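Long-range contact in histidinol-phosphatase (Bordetella pertussis, PDB 3FVV), which probably removes the phosphate from histidinol phosphate in histidine biosynthesis, as a magnesium-dependent hydrolase of the HAD-like superfamily: residues L193-P205 with I212-F224. Numbering follows the deposited sequence.
Sequences LLEAVTRPIAANP and IAQARGWQVIDLF
With chi1 at -69°, CG of W218 is set beside the backbone N and anti to the carbonyl carbon, and the indole reaches across to P200, whose CG stands over one face in a CH-pi contact, 3.3 Å from NE1 of W218. CD of R216 lies over the opposite face, toward its rim. Beyond CG the R216 side chain runs fully extended (chi2 -170°, chi3 -174°), carrying its guanidinium past the indole to E195. There NH1 of R216 meets the anti lone pair of E195 OE2 at 2.7 Å in a nearly straight salt bridge, with the two flat groups almost coplanar. L194 approaches the benzene end of the indole obliquely, its CD1 3.9 Å from W218 CZ3.

Further along, strands 199-203 and 219-221 pair in parallel. A202 N donates to Q219 O (2.9 Å), A202 O accepts from I221 N (2.8 Å), and N204 N continues the ladder to I221 O (2.7 Å). I201 and I221 pack on one face of the sheet, CG2 to CD1; on the other, A202 CB meets A213 CB of the connecting helix at 3.9 Å. Past the strands, the N204 amide lies over a face of the F224 ring, and its OD1 accepts a hydrogen bond from F224 N (3.2 Å). ND2 of N204 bonds to H13 O, so this one amide links the last modelled residues to the loop after strand 5-9.

Strand 199-203, helix 207-216 and strand 219-221 thus form a beta-alpha-beta unit that extends the parallel core of the sheet in the Rossmann-like HAD fold beyond strand 180-185.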
loop_
_atom_site.group_PDB
_atom_site.type_symbol
_atom_site.label_atom_id
_atom_site.label_comp_id
_atom_site.label_asym_id
_atom_site.label_seq_id
_atom_site.Cartn_x
_atom_site.Cartn_y
_atom_site.Cartn_z
ATOM N N LEU A 193 6.006 9.131 7.687
ATOM C CA LEU A 193 4.824 8.857 8.501
ATOM C C LEU A 193 5.194 8.203 9.870
ATOM O O LEU A 193 4.523 8.431 10.885
ATOM C CB LEU A 193 3.799 8.003 7.745
ATOM C CG LEU A 193 2.471 7.800 8.460
ATOM C CD1 LEU A 193 1.913 9.123 8.946
ATOM C CD2 LEU A 193 1.503 7.122 7.538
ATOM N N LEU A 194 6.249 7.404 9.896
ATOM C CA LEU A 194 6.655 6.787 11.125
ATOM C C LEU A 194 7.024 7.890 12.137
ATOM O O LEU A 194 6.693 7.792 13.321
ATOM C CB LEU A 194 7.790 5.800 10.912
ATOM C CG LEU A 194 7.503 4.431 10.302
ATOM C CD1 LEU A 194 8.790 3.755 9.944
ATOM C CD2 LEU A 194 6.675 3.551 11.273
ATOM N N GLU A 195 7.632 8.965 11.647
ATOM C CA GLU A 195 8.025 10.112 12.495
ATOM C C GLU A 195 6.864 10.960 12.966
ATOM O O GLU A 195 6.961 11.639 13.959
ATOM C CB GLU A 195 9.055 10.965 11.744
ATOM C CG GLU A 195 10.452 10.388 11.851
ATOM C CD GLU A 195 11.501 11.214 11.126
ATOM O OE1 GLU A 195 11.118 12.146 10.370
ATOM O OE2 GLU A 195 12.711 10.917 11.296
ATOM N N ALA A 196 5.750 10.894 12.263
ATOM C CA ALA A 196 4.594 11.755 12.508
ATOM C C ALA A 196 3.677 11.237 13.632
ATOM O O ALA A 196 3.001 12.030 14.280
ATOM C CB ALA A 196 3.797 11.938 11.221
ATOM N N VAL A 197 3.644 9.922 13.857
ATOM C CA VAL A 197 2.677 9.346 14.778
ATOM C C VAL A 197 3.317 9.236 16.145
ATOM O O VAL A 197 4.509 9.410 16.263
ATOM C CB VAL A 197 2.244 7.928 14.302
ATOM C CG1 VAL A 197 1.395 8.033 13.064
ATOM C CG2 VAL A 197 3.461 7.042 14.070
ATOM N N THR A 198 2.576 8.857 17.169
ATOM C CA THR A 198 3.251 8.669 18.464
ATOM C C THR A 198 3.824 7.279 18.655
ATOM O O THR A 198 4.737 7.152 19.456
ATOM C CB THR A 198 2.352 8.964 19.654
ATOM O OG1 THR A 198 1.265 8.031 19.603
ATOM C CG2 THR A 198 1.814 10.460 19.579
ATOM N N ARG A 199 3.322 6.243 17.960
ATOM C CA ARG A 199 3.859 4.898 18.139
ATOM C C ARG A 199 4.244 4.221 16.822
ATOM O O ARG A 199 3.504 3.387 16.281
ATOM C CB ARG A 199 2.854 4.022 18.850
ATOM C CG ARG A 199 2.244 4.632 20.055
ATOM C CD ARG A 199 2.839 4.079 21.347
ATOM N NE ARG A 199 1.749 3.530 22.172
ATOM C CZ ARG A 199 1.460 3.859 23.427
ATOM N NH1 ARG A 199 2.197 4.745 24.097
ATOM N NH2 ARG A 199 0.434 3.254 24.024
ATOM N N PRO A 200 5.425 4.560 16.310
ATOM C CA PRO A 200 5.935 3.903 15.115
ATOM C C PRO A 200 6.370 2.457 15.401
ATOM O O PRO A 200 7.062 2.209 16.420
ATOM C CB PRO A 200 7.160 4.762 14.750
ATOM C CG PRO A 200 7.604 5.337 16.051
ATOM C CD PRO A 200 6.362 5.563 16.853
ATOM N N ILE A 201 6.021 1.534 14.505
ATOM C CA ILE A 201 6.367 0.094 14.662
ATOM C C ILE A 201 7.006 -0.338 13.348
ATOM O O ILE A 201 6.409 -0.188 12.282
ATOM C CB ILE A 201 5.112 -0.843 14.879
ATOM C CG1 ILE A 201 4.144 -0.314 15.976
ATOM C CG2 ILE A 201 5.526 -2.232 15.205
ATOM C CD1 ILE A 201 4.754 -0.207 17.332
ATOM N N ALA A 202 8.224 -0.813 13.425
ATOM C CA ALA A 202 8.945 -1.316 12.296
ATOM C C ALA A 202 8.535 -2.780 12.190
ATOM O O ALA A 202 8.845 -3.586 13.082
ATOM C CB ALA A 202 10.415 -1.186 12.547
ATOM N N ALA A 203 7.803 -3.096 11.136
ATOM C CA ALA A 203 7.235 -4.425 10.899
ATOM C C ALA A 203 8.000 -5.061 9.752
ATOM O O ALA A 203 8.076 -4.488 8.653
ATOM C CB ALA A 203 5.753 -4.327 10.558
ATOM N N ASN A 204 8.569 -6.239 10.000
ATOM C CA ASN A 204 9.401 -6.903 9.026
ATOM C C ASN A 204 10.448 -5.917 8.443
ATOM O O ASN A 204 10.623 -5.860 7.234
ATOM C CB ASN A 204 8.546 -7.520 7.892
ATOM C CG ASN A 204 7.318 -8.289 8.416
ATOM O OD1 ASN A 204 7.460 -9.184 9.241
ATOM N ND2 ASN A 204 6.110 -7.888 7.978
ATOM N N PRO A 205 11.127 -5.129 9.276
ATOM C CA PRO A 205 11.930 -4.090 8.701
ATOM C C PRO A 205 13.062 -4.539 7.787
ATOM O O PRO A 205 13.618 -5.620 7.966
ATOM C CB PRO A 205 12.537 -3.410 9.934
ATOM C CG PRO A 205 12.498 -4.536 10.989
ATOM C CD PRO A 205 11.179 -5.091 10.735
ATOM N N ILE A 212 17.458 2.035 12.185
ATOM C CA ILE A 212 16.775 3.224 12.670
ATOM C C ILE A 212 15.850 2.924 13.846
ATOM O O ILE A 212 15.834 3.696 14.818
ATOM C CB ILE A 212 15.941 3.866 11.542
ATOM C CG1 ILE A 212 16.896 4.476 10.510
ATOM C CG2 ILE A 212 14.958 4.899 12.122
ATOM C CD1 ILE A 212 16.288 4.637 9.162
ATOM N N ALA A 213 15.103 1.810 13.768
ATOM C CA ALA A 213 14.231 1.377 14.866
ATOM C C ALA A 213 15.028 1.151 16.145
ATOM O O ALA A 213 14.645 1.631 17.220
ATOM C CB ALA A 213 13.521 0.129 14.523
ATOM N N GLN A 214 16.112 0.392 16.047
ATOM C CA GLN A 214 16.892 0.096 17.225
ATOM C C GLN A 214 17.466 1.396 17.746
ATOM O O GLN A 214 17.320 1.696 18.922
ATOM C CB GLN A 214 17.962 -0.932 16.945
ATOM C CG GLN A 214 17.343 -2.258 16.702
ATOM C CD GLN A 214 18.309 -3.284 16.134
ATOM O OE1 GLN A 214 19.428 -2.953 15.760
ATOM N NE2 GLN A 214 17.865 -4.552 16.062
ATOM N N ALA A 215 18.003 2.226 16.865
ATOM C CA ALA A 215 18.602 3.462 17.350
ATOM C C ALA A 215 17.572 4.161 18.189
ATOM O O ALA A 215 17.868 4.525 19.299
ATOM C CB ALA A 215 19.081 4.366 16.224
ATOM N N ARG A 216 16.352 4.329 17.683
ATOM C CA ARG A 216 15.378 5.180 18.347
ATOM C C ARG A 216 14.500 4.455 19.347
ATOM O O ARG A 216 13.565 5.034 19.854
ATOM C CB ARG A 216 14.489 5.867 17.323
ATOM C CG ARG A 216 15.252 6.504 16.218
ATOM C CD ARG A 216 14.366 7.387 15.356
ATOM N NE ARG A 216 15.156 7.861 14.227
ATOM C CZ ARG A 216 14.733 8.643 13.234
ATOM N NH1 ARG A 216 13.486 9.119 13.162
ATOM N NH2 ARG A 216 15.605 8.975 12.302
ATOM N N GLY A 217 14.768 3.192 19.633
ATOM C CA GLY A 217 13.885 2.448 20.546
ATOM C C GLY A 217 12.476 2.096 20.041
ATOM O O GLY A 217 11.613 1.754 20.845
ATOM N N TRP A 218 12.242 2.166 18.726
ATOM C CA TRP A 218 10.916 1.871 18.129
ATOM C C TRP A 218 10.672 0.384 18.187
ATOM O O TRP A 218 11.577 -0.399 17.882
ATOM C CB TRP A 218 10.871 2.286 16.648
ATOM C CG TRP A 218 10.893 3.738 16.370
ATOM C CD1 TRP A 218 10.736 4.742 17.261
ATOM C CD2 TRP A 218 11.039 4.359 15.083
ATOM N NE1 TRP A 218 10.780 5.952 16.614
ATOM C CE2 TRP A 218 10.961 5.733 15.272
ATOM C CE3 TRP A 218 11.228 3.874 13.787
ATOM C CZ2 TRP A 218 11.069 6.651 14.202
ATOM C CZ3 TRP A 218 11.346 4.767 12.741
ATOM C CH2 TRP A 218 11.284 6.141 12.955
ATOM N N GLN A 219 9.446 -0.012 18.529
ATOM C CA GLN A 219 9.036 -1.409 18.530
ATOM C C GLN A 219 9.339 -2.031 17.134
ATOM O O GLN A 219 9.241 -1.331 16.128
ATOM C CB GLN A 219 7.548 -1.444 18.910
ATOM C CG GLN A 219 6.760 -2.678 18.748
ATOM C CD GLN A 219 7.125 -3.676 19.766
ATOM O OE1 GLN A 219 8.199 -4.245 19.714
ATOM N NE2 GLN A 219 6.266 -3.868 20.739
ATOM N N VAL A 220 9.766 -3.300 17.107
ATOM C CA VAL A 220 10.069 -4.066 15.872
ATOM C C VAL A 220 9.262 -5.319 15.952
ATOM O O VAL A 220 9.183 -5.899 17.005
ATOM C CB VAL A 220 11.555 -4.452 15.753
ATOM C CG1 VAL A 220 11.798 -5.405 14.593
ATOM C CG2 VAL A 220 12.416 -3.210 15.601
ATOM N N ILE A 221 8.604 -5.712 14.881
ATOM C CA ILE A 221 7.890 -6.948 14.885
ATOM C C ILE A 221 8.177 -7.655 13.590
ATOM O O ILE A 221 8.052 -7.079 12.526
ATOM C CB ILE A 221 6.369 -6.750 15.001
ATOM C CG1 ILE A 221 6.018 -5.895 16.219
ATOM C CG2 ILE A 221 5.631 -8.139 15.024
ATOM C CD1 ILE A 221 4.503 -5.701 16.312
ATOM N N ASP A 222 8.556 -8.914 13.677
ATOM C CA ASP A 222 8.821 -9.709 12.497
ATOM C C ASP A 222 7.647 -10.631 12.357
ATOM O O ASP A 222 7.618 -11.735 12.895
ATOM C CB ASP A 222 10.160 -10.415 12.625
ATOM C CG ASP A 222 11.334 -9.470 12.322
ATOM O OD1 ASP A 222 11.380 -8.890 11.224
ATOM O OD2 ASP A 222 12.146 -9.203 13.195
ATOM N N LEU A 223 6.612 -10.130 11.705
ATOM C CA LEU A 223 5.348 -10.904 11.552
ATOM C C LEU A 223 5.522 -12.173 10.734
ATOM O O LEU A 223 4.813 -13.128 10.959
ATOM C CB LEU A 223 4.267 -10.068 10.876
ATOM C CG LEU A 223 3.763 -8.886 11.686
ATOM C CD1 LEU A 223 2.884 -7.945 10.828
ATOM C CD2 LEU A 223 2.986 -9.346 12.943
ATOM N N PHE A 224 6.382 -12.163 9.734
ATOM C CA PHE A 224 6.582 -13.369 8.931
ATOM C C PHE A 224 7.944 -13.406 8.314
ATOM O O PHE A 224 8.312 -14.521 7.863
ATOM C CB PHE A 224 5.503 -13.593 7.826
ATOM C CG PHE A 224 4.994 -12.337 7.183
ATOM C CD1 PHE A 224 3.685 -11.928 7.391
ATOM C CD2 PHE A 224 5.821 -11.530 6.442
ATOM C CE1 PHE A 224 3.195 -10.741 6.854
ATOM C CE2 PHE A 224 5.359 -10.314 5.906
ATOM C CZ PHE A 224 4.021 -9.916 6.103
#